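Local coordinates for A207R protein, arginine decarboxylase (Paramecium bursaria Chlorella virus 1, PDB 2NV9) that decarboxylates arginine with the help of pyridoxal 5'-phosphate, in a fold resembling that of eukaryotic ornithine decarboxylases, at residues F66-S71 with S85-A90; T42-V47 with T248-P253; V107-F112 with K129-I134; D97-A102 with D119-Y124. The protein carries 1 engineered substitution. All blocks are in the same frame, centred on the assembly; numbering follows the deposited sequence.

Contact 1 of 4, residues F66-S71 with S85-A90. With PLP (pyridoxal-5'-phosphate), chain J.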
# COMPACT_ATOMS: atom_id res chain seq x y z
N PHE B 66 14.52 0.99 -21.23
CA PHE B 66 13.60 0.57 -20.18
C PHE B 66 14.08 -0.58 -19.30
O PHE B 66 14.70 -1.55 -19.78
CB PHE B 66 12.20 0.27 -20.79
CG PHE B 66 11.57 1.46 -21.40
CD1 PHE B 66 10.83 2.35 -20.62
CD2 PHE B 66 11.74 1.72 -22.75
CE1 PHE B 66 10.24 3.49 -21.20
CE2 PHE B 66 11.15 2.84 -23.35
CZ PHE B 66 10.40 3.72 -22.59
N ASP B 67 13.80 -0.44 -18.00
CA ASP B 67 14.04 -1.48 -17.02
C ASP B 67 12.64 -1.96 -16.61
O ASP B 67 11.89 -1.21 -15.94
CB ASP B 67 14.83 -0.90 -15.80
CG ASP B 67 14.70 -1.73 -14.54
OD1 ASP B 67 15.06 -1.20 -13.45
OD2 ASP B 67 14.25 -2.88 -14.58
N CYS B 68 12.30 -3.18 -17.02
CA CYS B 68 11.00 -3.78 -16.66
C CYS B 68 11.15 -4.87 -15.59
O CYS B 68 12.08 -5.65 -15.65
CB CYS B 68 10.30 -4.36 -17.90
SG CYS B 68 9.83 -3.13 -19.14
N ALA B 69 10.22 -4.90 -14.65
CA ALA B 69 10.34 -5.74 -13.45
C ALA B 69 9.43 -6.99 -13.48
O ALA B 69 9.54 -7.89 -12.62
CB ALA B 69 10.01 -4.90 -12.23
N SER B 70 8.54 -7.03 -14.46
CA SER B 70 7.50 -8.06 -14.55
C SER B 70 6.92 -8.09 -16.00
O SER B 70 7.21 -7.23 -16.81
CB SER B 70 6.37 -7.74 -13.58
OG SER B 70 5.73 -6.51 -13.92
N SER B 71 6.09 -9.09 -16.26
CA SER B 71 5.44 -9.22 -17.58
C SER B 71 4.50 -8.05 -17.88
O SER B 71 4.41 -7.60 -19.02
CB SER B 71 4.69 -10.54 -17.70
OG SER B 71 3.73 -10.71 -16.66
N SER B 85 14.50 -4.85 -27.97
CA SER B 85 15.97 -4.68 -27.75
C SER B 85 16.31 -3.59 -26.72
O SER B 85 17.43 -3.55 -26.18
CB SER B 85 16.67 -4.36 -29.07
OG SER B 85 16.07 -3.23 -29.67
N ARG B 86 15.35 -2.72 -26.45
CA ARG B 86 15.53 -1.60 -25.52
C ARG B 86 15.15 -1.93 -24.07
O ARG B 86 15.25 -1.08 -23.19
CB ARG B 86 14.70 -0.42 -25.99
CG ARG B 86 15.18 0.21 -27.31
CD ARG B 86 14.94 1.70 -27.17
NE ARG B 86 13.90 2.15 -28.03
CZ ARG B 86 13.29 3.33 -27.96
NH1 ARG B 86 13.59 4.24 -27.03
NH2 ARG B 86 12.37 3.59 -28.89
N ILE B 87 14.67 -3.15 -23.83
CA ILE B 87 14.21 -3.58 -22.52
C ILE B 87 15.22 -4.53 -21.85
O ILE B 87 15.67 -5.50 -22.49
CB ILE B 87 12.82 -4.27 -22.63
CG1 ILE B 87 11.80 -3.29 -23.22
CG2 ILE B 87 12.36 -4.78 -21.27
CD1 ILE B 87 10.49 -3.92 -23.62
N ILE B 88 15.57 -4.24 -20.61
CA ILE B 88 16.26 -5.19 -19.73
C ILE B 88 15.25 -5.67 -18.65
O ILE B 88 14.58 -4.87 -18.03
CB ILE B 88 17.53 -4.57 -19.09
CG1 ILE B 88 18.53 -4.07 -20.17
CG2 ILE B 88 18.18 -5.56 -18.05
CD1 ILE B 88 19.77 -3.25 -19.49
N PHE B 89 15.11 -6.97 -18.49
CA PHE B 89 14.22 -7.58 -17.51
C PHE B 89 15.07 -7.58 -16.18
O PHE B 89 15.63 -8.63 -15.79
CB PHE B 89 13.86 -9.00 -17.91
CG PHE B 89 12.61 -9.54 -17.23
CD1 PHE B 89 12.13 -8.98 -16.04
CD2 PHE B 89 11.93 -10.62 -17.78
CE1 PHE B 89 11.00 -9.49 -15.40
CE2 PHE B 89 10.79 -11.14 -17.17
CZ PHE B 89 10.33 -10.55 -15.96
N ALA B 90 15.19 -6.42 -15.57
CA ALA B 90 16.20 -6.25 -14.47
C ALA B 90 15.62 -6.62 -13.11
O ALA B 90 15.56 -5.81 -12.18
CB ALA B 90 16.79 -4.82 -14.45
N1 PLP J . 16.59 -0.95 -10.52
C2 PLP J . 16.21 -1.86 -9.63
C2A PLP J . 16.67 -3.33 -9.75
C3 PLP J . 15.41 -1.46 -8.56
O3 PLP J . 15.06 -2.41 -7.66
C4 PLP J . 15.00 -0.13 -8.42
C4A PLP J . 14.11 0.34 -7.21
O4A PLP J . 14.39 0.02 -6.02
C5 PLP J . 15.40 0.77 -9.41
C6 PLP J . 16.21 0.31 -10.45
C5A PLP J . 15.05 2.26 -9.45
O4P PLP J . 15.51 2.91 -8.24
P PLP J . 15.51 4.48 -8.14
O1P PLP J . 15.89 4.91 -6.77
O2P PLP J . 16.40 5.13 -9.24
O3P PLP J . 13.97 4.91 -8.43

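Contact 2 of 4, residues T42-V47 with T248-P253. With PLP (pyridoxal-5'-phosphate), chain J.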
# COMPACT_ATOMS: atom_id res chain seq x y z
N THR B 42 23.79 4.79 -20.88
CA THR B 42 22.45 4.73 -21.45
C THR B 42 21.42 4.42 -20.38
O THR B 42 21.49 3.38 -19.75
CB THR B 42 22.35 3.68 -22.56
OG1 THR B 42 23.26 4.01 -23.61
CG2 THR B 42 20.92 3.61 -23.05
N PRO B 43 20.45 5.33 -20.16
CA PRO B 43 19.48 5.06 -19.10
C PRO B 43 18.34 4.11 -19.55
O PRO B 43 17.71 4.29 -20.63
CB PRO B 43 18.93 6.46 -18.76
CG PRO B 43 19.11 7.27 -20.02
CD PRO B 43 20.22 6.62 -20.84
N HIS B 44 18.12 3.09 -18.72
CA HIS B 44 16.99 2.19 -18.86
C HIS B 44 16.02 2.56 -17.72
O HIS B 44 16.25 2.16 -16.59
CB HIS B 44 17.46 0.73 -18.76
CG HIS B 44 18.12 0.22 -20.01
ND1 HIS B 44 17.56 -0.77 -20.78
CD2 HIS B 44 19.28 0.56 -20.62
CE1 HIS B 44 18.34 -1.01 -21.82
NE2 HIS B 44 19.41 -0.25 -21.72
N TYR B 45 15.01 3.37 -18.04
CA TYR B 45 14.08 3.89 -17.04
C TYR B 45 13.34 2.78 -16.26
O TYR B 45 12.77 1.88 -16.86
CB TYR B 45 13.06 4.84 -17.68
CG TYR B 45 11.98 5.28 -16.70
CD1 TYR B 45 10.67 4.82 -16.83
CD2 TYR B 45 12.30 6.13 -15.62
CE1 TYR B 45 9.68 5.22 -15.97
CE2 TYR B 45 11.32 6.52 -14.71
CZ TYR B 45 10.02 6.06 -14.89
OH TYR B 45 9.04 6.45 -14.03
N ALA B 46 13.40 2.86 -14.92
CA ALA B 46 12.73 1.88 -14.06
C ALA B 46 11.21 2.20 -14.06
O ALA B 46 10.74 3.06 -13.32
CB ALA B 46 13.31 1.89 -12.63
N VAL B 47 10.48 1.49 -14.92
CA VAL B 47 9.04 1.78 -15.11
C VAL B 47 8.21 1.63 -13.81
O VAL B 47 7.20 2.30 -13.65
CB VAL B 47 8.37 1.14 -16.43
CG1 VAL B 47 9.37 0.54 -17.46
CG2 VAL B 47 7.09 0.27 -16.17
N THR B 248 29.94 -1.19 -22.75
CA THR B 248 28.70 -0.46 -22.73
C THR B 248 28.24 -0.27 -21.28
O THR B 248 28.11 -1.24 -20.54
CB THR B 248 27.62 -1.23 -23.47
OG1 THR B 248 28.03 -1.40 -24.84
CG2 THR B 248 26.28 -0.50 -23.37
N ILE B 249 28.00 0.99 -20.90
CA ILE B 249 27.52 1.30 -19.57
C ILE B 249 26.02 1.69 -19.63
O ILE B 249 25.60 2.49 -20.49
CB ILE B 249 28.37 2.40 -18.92
CG1 ILE B 249 29.85 2.05 -19.14
CG2 ILE B 249 28.00 2.57 -17.41
CD1 ILE B 249 30.74 3.15 -18.95
N VAL B 250 25.25 1.09 -18.73
CA VAL B 250 23.82 1.44 -18.58
C VAL B 250 23.50 1.73 -17.12
O VAL B 250 24.33 1.47 -16.24
CB VAL B 250 22.85 0.35 -19.17
CG1 VAL B 250 23.26 0.03 -20.66
CG2 VAL B 250 22.83 -0.92 -18.32
N ALA B 251 22.35 2.36 -16.90
CA ALA B 251 21.83 2.60 -15.55
C ALA B 251 20.33 2.22 -15.53
O ALA B 251 19.71 2.08 -16.59
CB ALA B 251 22.03 4.07 -15.16
N GLU B 252 19.77 2.06 -14.33
CA GLU B 252 18.33 1.79 -14.20
C GLU B 252 17.64 2.91 -13.36
O GLU B 252 17.11 2.63 -12.29
CB GLU B 252 18.15 0.43 -13.52
CG GLU B 252 18.95 -0.70 -14.17
CD GLU B 252 19.04 -1.93 -13.32
OE1 GLU B 252 18.79 -1.85 -12.12
OE2 GLU B 252 19.39 -3.01 -13.84
N PRO B 253 17.69 4.17 -13.84
CA PRO B 253 17.16 5.24 -12.96
C PRO B 253 15.62 5.26 -12.95
O PRO B 253 15.00 5.10 -14.01
CB PRO B 253 17.74 6.52 -13.58
CG PRO B 253 17.84 6.18 -15.07
CD PRO B 253 18.17 4.70 -15.14
N1 PLP J . 16.59 -0.95 -10.52
C2 PLP J . 16.21 -1.86 -9.63
C2A PLP J . 16.67 -3.33 -9.75
C3 PLP J . 15.41 -1.46 -8.56
O3 PLP J . 15.06 -2.41 -7.66
C4 PLP J . 15.00 -0.13 -8.42
C4A PLP J . 14.11 0.34 -7.21
O4A PLP J . 14.39 0.02 -6.02
C5 PLP J . 15.40 0.77 -9.41
C6 PLP J . 16.21 0.31 -10.45
C5A PLP J . 15.05 2.26 -9.45
O4P PLP J . 15.51 2.91 -8.24
P PLP J . 15.51 4.48 -8.14
O1P PLP J . 15.89 4.91 -6.77
O2P PLP J . 16.40 5.13 -9.24
O3P PLP J . 13.97 4.91 -8.43

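Contact 3 of 4, residues V107-F112 with K129-I134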
# COMPACT_ATOMS: atom_id res chain seq x y z
N VAL B 107 12.33 -10.02 -25.18
CA VAL B 107 13.04 -9.42 -24.09
C VAL B 107 14.10 -10.48 -23.72
O VAL B 107 13.75 -11.51 -23.12
CB VAL B 107 12.13 -9.06 -22.90
CG1 VAL B 107 13.00 -8.54 -21.75
CG2 VAL B 107 11.12 -7.98 -23.29
N ASP B 108 15.33 -10.23 -24.16
CA ASP B 108 16.41 -11.25 -24.21
C ASP B 108 17.66 -10.88 -23.39
O ASP B 108 18.76 -11.45 -23.57
CB ASP B 108 16.80 -11.56 -25.68
CG ASP B 108 15.63 -12.09 -26.51
OD1 ASP B 108 14.60 -12.51 -25.94
OD2 ASP B 108 15.76 -12.09 -27.76
N ILE B 109 17.48 -9.91 -22.48
CA ILE B 109 18.48 -9.57 -21.47
C ILE B 109 17.78 -9.49 -20.10
O ILE B 109 16.74 -8.85 -19.97
CB ILE B 109 19.15 -8.19 -21.70
CG1 ILE B 109 19.85 -8.13 -23.05
CG2 ILE B 109 20.21 -7.91 -20.61
CD1 ILE B 109 18.92 -7.90 -24.13
N ALA B 110 18.36 -10.14 -19.09
CA ALA B 110 17.82 -10.12 -17.72
C ALA B 110 18.92 -10.25 -16.68
O ALA B 110 20.04 -10.65 -17.00
CB ALA B 110 16.81 -11.25 -17.53
N THR B 111 18.57 -9.98 -15.42
CA THR B 111 19.54 -10.13 -14.31
C THR B 111 19.29 -11.43 -13.52
O THR B 111 18.20 -12.03 -13.59
CB THR B 111 19.45 -8.91 -13.33
OG1 THR B 111 18.13 -8.83 -12.79
CG2 THR B 111 19.78 -7.63 -14.05
N PHE B 112 20.28 -11.84 -12.73
CA PHE B 112 20.12 -12.98 -11.82
C PHE B 112 21.09 -12.83 -10.62
O PHE B 112 22.02 -12.05 -10.68
CB PHE B 112 20.37 -14.32 -12.53
CG PHE B 112 21.82 -14.61 -12.82
CD1 PHE B 112 22.52 -15.54 -12.04
CD2 PHE B 112 22.51 -13.90 -13.81
CE1 PHE B 112 23.84 -15.82 -12.30
CE2 PHE B 112 23.87 -14.15 -14.03
CZ PHE B 112 24.53 -15.13 -13.29
N LYS B 129 20.38 -13.33 -22.56
CA LYS B 129 21.69 -12.90 -22.13
C LYS B 129 21.61 -12.42 -20.67
O LYS B 129 20.74 -11.62 -20.33
CB LYS B 129 22.22 -11.76 -23.02
CG LYS B 129 22.13 -12.00 -24.57
CD LYS B 129 22.85 -13.24 -24.96
CE LYS B 129 22.78 -13.50 -26.50
NZ LYS B 129 21.44 -14.00 -26.87
N MET B 130 22.53 -12.85 -19.83
CA MET B 130 22.39 -12.63 -18.38
C MET B 130 23.35 -11.59 -17.78
O MET B 130 24.54 -11.52 -18.10
CB MET B 130 22.44 -13.97 -17.63
CG MET B 130 21.41 -15.04 -18.11
SD MET B 130 19.67 -14.46 -18.11
CE MET B 130 19.54 -14.07 -16.32
N ILE B 131 22.82 -10.80 -16.84
CA ILE B 131 23.63 -9.85 -16.12
C ILE B 131 23.61 -10.25 -14.66
O ILE B 131 22.57 -10.32 -14.04
CB ILE B 131 23.15 -8.37 -16.30
CG1 ILE B 131 23.25 -7.96 -17.78
CG2 ILE B 131 23.92 -7.43 -15.32
CD1 ILE B 131 22.65 -6.64 -18.10
N LEU B 132 24.79 -10.54 -14.13
CA LEU B 132 24.90 -10.96 -12.76
C LEU B 132 24.77 -9.75 -11.84
O LEU B 132 25.53 -8.77 -11.94
CB LEU B 132 26.22 -11.71 -12.58
CG LEU B 132 26.58 -12.50 -11.31
CD1 LEU B 132 27.89 -12.02 -10.73
CD2 LEU B 132 25.48 -12.73 -10.27
N ARG B 133 23.82 -9.82 -10.92
CA ARG B 133 23.61 -8.74 -9.97
C ARG B 133 24.36 -9.02 -8.66
O ARG B 133 24.12 -10.04 -7.98
CB ARG B 133 22.13 -8.46 -9.70
CG ARG B 133 21.93 -7.20 -8.81
CD ARG B 133 20.47 -6.91 -8.53
NE ARG B 133 20.25 -6.03 -7.37
CZ ARG B 133 19.05 -5.59 -6.99
NH1 ARG B 133 17.97 -5.96 -7.68
NH2 ARG B 133 18.92 -4.78 -5.93
N ILE B 134 25.26 -8.11 -8.31
CA ILE B 134 26.04 -8.21 -7.07
C ILE B 134 25.56 -7.26 -5.97
O ILE B 134 25.08 -6.18 -6.25
CB ILE B 134 27.57 -8.04 -7.33
CG1 ILE B 134 27.95 -6.60 -7.73
CG2 ILE B 134 28.09 -9.12 -8.25
CD1 ILE B 134 29.45 -6.21 -7.51
O HOH W 1 18.00 -6.87 -10.92

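Contact 4 of 4, residues D97-A102 with D119-Y124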
# COMPACT_ATOMS: atom_id res chain seq x y z
N ASP B 97 6.50 -18.27 -15.97
CA ASP B 97 5.52 -17.74 -16.92
C ASP B 97 5.87 -16.36 -17.49
O ASP B 97 5.64 -16.09 -18.66
CB ASP B 97 4.12 -17.82 -16.35
CG ASP B 97 3.34 -18.98 -16.94
OD1 ASP B 97 3.73 -20.17 -16.72
OD2 ASP B 97 2.39 -18.74 -17.71
N ASP B 98 6.49 -15.51 -16.66
CA ASP B 98 7.04 -14.23 -17.08
C ASP B 98 8.27 -14.37 -17.98
O ASP B 98 8.43 -13.59 -18.92
CB ASP B 98 7.35 -13.32 -15.87
CG ASP B 98 6.11 -12.59 -15.36
OD1 ASP B 98 4.96 -13.00 -15.75
OD2 ASP B 98 6.30 -11.61 -14.60
N LEU B 99 9.12 -15.38 -17.71
CA LEU B 99 10.25 -15.73 -18.59
C LEU B 99 9.76 -16.17 -19.99
O LEU B 99 10.35 -15.83 -21.01
CB LEU B 99 11.11 -16.84 -17.98
CG LEU B 99 12.49 -16.51 -17.36
CD1 LEU B 99 12.80 -15.05 -17.09
CD2 LEU B 99 12.88 -17.45 -16.19
N ILE B 100 8.75 -17.03 -19.98
CA ILE B 100 8.10 -17.47 -21.24
C ILE B 100 7.53 -16.28 -22.04
O ILE B 100 7.74 -16.18 -23.23
CB ILE B 100 7.06 -18.55 -20.97
CG1 ILE B 100 7.77 -19.84 -20.51
CG2 ILE B 100 6.20 -18.86 -22.27
CD1 ILE B 100 6.87 -20.87 -19.90
N PHE B 101 6.82 -15.38 -21.36
CA PHE B 101 6.38 -14.11 -21.93
C PHE B 101 7.52 -13.24 -22.51
O PHE B 101 7.43 -12.78 -23.64
CB PHE B 101 5.54 -13.33 -20.92
CG PHE B 101 4.94 -12.08 -21.47
CD1 PHE B 101 3.82 -12.14 -22.32
CD2 PHE B 101 5.45 -10.82 -21.13
CE1 PHE B 101 3.21 -10.98 -22.83
CE2 PHE B 101 4.85 -9.65 -21.65
CZ PHE B 101 3.75 -9.74 -22.52
N ALA B 102 8.57 -13.00 -21.70
CA ALA B 102 9.76 -12.27 -22.16
C ALA B 102 10.33 -12.84 -23.48
O ALA B 102 10.63 -12.09 -24.39
CB ALA B 102 10.86 -12.28 -21.08
N ASP B 119 18.88 -22.22 -13.59
CA ASP B 119 18.09 -23.42 -13.92
C ASP B 119 16.83 -23.09 -14.73
O ASP B 119 16.54 -23.76 -15.74
CB ASP B 119 17.71 -24.23 -12.69
CG ASP B 119 18.91 -24.77 -11.95
OD1 ASP B 119 19.98 -24.92 -12.58
OD2 ASP B 119 18.78 -25.06 -10.75
N LYS B 120 16.11 -22.06 -14.29
CA LYS B 120 14.93 -21.53 -15.00
C LYS B 120 15.29 -20.96 -16.39
O LYS B 120 14.58 -21.21 -17.36
CB LYS B 120 14.23 -20.47 -14.14
CG LYS B 120 13.31 -21.04 -13.07
CD LYS B 120 13.27 -20.13 -11.82
CE LYS B 120 12.47 -18.89 -12.02
NZ LYS B 120 12.63 -17.84 -10.95
N ILE B 121 16.37 -20.19 -16.46
CA ILE B 121 16.83 -19.63 -17.74
C ILE B 121 17.15 -20.77 -18.71
O ILE B 121 16.68 -20.76 -19.85
CB ILE B 121 18.07 -18.71 -17.59
CG1 ILE B 121 17.73 -17.39 -16.88
CG2 ILE B 121 18.74 -18.45 -19.00
CD1 ILE B 121 16.57 -16.57 -17.51
N HIS B 122 17.93 -21.74 -18.25
CA HIS B 122 18.29 -22.90 -19.06
C HIS B 122 17.07 -23.61 -19.62
O HIS B 122 17.05 -23.97 -20.81
CB HIS B 122 19.20 -23.89 -18.27
CG HIS B 122 19.59 -25.12 -19.05
ND1 HIS B 122 20.71 -25.18 -19.84
CD2 HIS B 122 18.99 -26.34 -19.15
CE1 HIS B 122 20.80 -26.38 -20.40
NE2 HIS B 122 19.76 -27.10 -20.01
N THR B 123 16.07 -23.82 -18.76
CA THR B 123 14.88 -24.56 -19.16
C THR B 123 13.89 -23.77 -20.05
O THR B 123 13.37 -24.32 -21.04
CB THR B 123 14.14 -25.18 -17.94
OG1 THR B 123 15.08 -25.93 -17.17
CG2 THR B 123 13.01 -26.11 -18.38
N TYR B 124 13.70 -22.49 -19.73
CA TYR B 124 12.62 -21.67 -20.33
C TYR B 124 13.00 -20.53 -21.30
O TYR B 124 12.18 -20.12 -22.12
CB TYR B 124 11.71 -21.13 -19.21
CG TYR B 124 11.03 -22.27 -18.47
CD1 TYR B 124 10.01 -22.99 -19.07
CD2 TYR B 124 11.44 -22.64 -17.18
CE1 TYR B 124 9.41 -24.07 -18.43
CE2 TYR B 124 10.82 -23.72 -16.50
CZ TYR B 124 9.81 -24.43 -17.14
OH TYR B 124 9.18 -25.50 -16.54

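Contact 1 of 4, residues F66-S71 with S85-A90
Phe-66 and Cys-68 bond through both their N-H and C=O groups to the parallel strand 87-89 and the residues flanking it. Phe-66 N donates to Arg-86 O at 2.9 Å, and Phe-66 O accepts from Ile-88 N in a nearly straight bond, 170° at the hydrogen. Ile-88 O in turn takes Cys-68 N at 3.0 Å. The last rung, Ala-90 N to Cys-68 O, is weak, 3.2 Å long and bent to 124°, where the chain makes an inverse gamma turn centred on Phe-89. Phe-66 O has a second donor, His-44 ND1. The Phe-89 ring lies along the backbone of the other segment because chi1 of -161° swings CG away from its own N; CE1 is 3.5 Å from Ala-69 C, and Ala-69 O sits in plane at the ring edge. Cys-68 SG rests on Ile-87 CG2. On the other face Asp-67 reaches the cofactor, its OD1 3.3 Å from N1 of the pyridoxal phosphate. Ser-70 OG bonds to Asn-362 O of the second subunit. These strands, joined through helix 71-79, form a beta-alpha-beta unit of the TIM-type barrel: Val-77 of that helix covers Phe-66, Cys-68 and Ile-87, while strands 41-46 and 109-112 continue the barrel beyond either strand.

Contact 2 of 4, residues T42-V47 with T248-P253
Parallel strands 41-46 and 248-251 are the first and last of the barrel, and they pair Thr-42 with Val-250 and Pro-43 with Ala-251, joining segments some 200 residues apart in the sequence. Thr-42 N donates to Ile-249 O at 3.0 Å, and Thr-42 O accepts from Ala-251 N at 3.1 Å. His-44 N then reaches Ala-251 O at 2.8 Å, and Ala-46 N reaches Pro-253 O in a bond of 170° at the hydrogen. The ladder thus continues past the end of strand 248-251. In a TIM-type barrel this junction of first and eighth strands closes the ring, and here its C-terminal end carries the cofactor. Glu-252, its chain extended beyond CG, brings OE1 to within 2.9 Å of the pyridine N1, the position in which this family of pyridoxal-phosphate enzymes places an acidic partner for the ring nitrogen. Ala-46 CB lies 3.6 Å from cofactor C5A. Pro-43 CB meets Pro-253 CG at 3.9 Å, and Trp-34 of helix 24-37 covers both prolines. The His-44 ring passes obliquely by Val-250, CD2 3.9 Å from CB. Tyr-45 CD2 touches Pro-253 O at 3.3 Å, while its OH bonds to Asn-50 O.

Contact 3 of 4, residues V107-F112 with K129-I134
Phe-112 meets Leu-132 and Met-130 at the apolar centre. CD2 of Leu-132 stands over one face of the phenyl ring, 4.2 Å from its centroid and 20° off the normal, a CH-pi contact displaced toward the rim. Phe-112 CG lies between the backbone N and the carbonyl carbon (chi1 74°), which carries the ring back over strand 129-133, where CD2 comes within 3.8 Å of Met-130 CB. Met-130, bent at chi2 and chi3, curls so that its methyl CE ends 4.1 Å from Ala-110 CB. Ile-121 and Leu-118 of helix 115-124 pack on this side, the helix being the crossover of the beta-alpha-beta unit whose two parallel strands are paired here. On the other face of the sheet Ile-109 CG2 meets Ile-131 CD1 at 3.7 Å. The backbone ladder runs from Lys-129 N to Asp-108 O, 2.7 Å, through Ala-110, Ile-131 and Phe-112, and ends at Arg-133 N bonded to Phe-112 O with 174° at the hydrogen. Farther out, a water 2.7 Å from Thr-111 OG1 is weakly bonded by Arg-133 NH1. The extended Arg-133 side chain belongs to the cofactor pocket and lies near His-176. At the opposite end Lys-129 NZ bonds to Asn-127 O.

Contact 4 of 4, residues D97-A102 with D119-Y124
Leu-99 is the main bump: its CB points toward helix 115-124, and its branched end enters the hollow between Lys-120 and Ile-121, with Tyr-124 bordering it on the side of Leu-99 CB. CD2 rests 3.9 Å from Lys-120 CB and 4.0 Å from Ile-121 CD1, while the other branch, CD1, also touches that Ile-121 methyl. The crossing of Leu-99 with both Lys-120 and Ile-121 is close to a right angle, so the leucine fork lies across them. Ile-121 starts away from helix 96-105, but its chain turns at chi2 (-55°) and brings CD1 back against the leucine. At the base of the leucine, CB approaches Tyr-124 CB at 4.5 Å, a loose fit. The two helices, each following a strand on the outside of the TIM-type barrel, are consecutive in the chain with strand 109-112 between them. Their local axes pass 10.2 Å apart at 48°, a spacing bridged by side chains alone, with no hydrogen bond between the two segments. Nearer the surface a second bump, Ile-100, sends CD1 against Tyr-124 CD1 at 3.9 Å, obliquely to the ring. Thr-123 CG2, from the same helix as the tyrosine, sits over one face of that ring, toward the rim. Beyond the apolar patch Lys-120 bends away; its NZ forms a salt bridge with Glu-117 and bonds to Lys-94 O and to Ile-269 O of the second subunit.

Contacts 1, 2 and 3 are buried strand pairings in one parallel sheet and rest on backbone ladders. Contact 4, whose centre is about 26 Å from the centre of the chain, joins two helices of the outer layer by apolar side chains alone, with a buried leucine centre and an exposed rim at Ile-100. Contacts 1 and 2 touch directly and share the cofactor: Asp-67 and Glu-252 both face its ring nitrogen. Contact 3 approaches the pocket through Arg-133. Phe-89 of contact 1 bonds by its backbone to Ile-109 and Thr-111, tying contacts 1 and 3 across adjacent strands. Contact 4 lies outside contacts 1 and 3 and touches both, with Ser-71 bonded to Asp-98 and Ile-121 packed on Met-130. Contacts 1 and 4 also meet the second subunit.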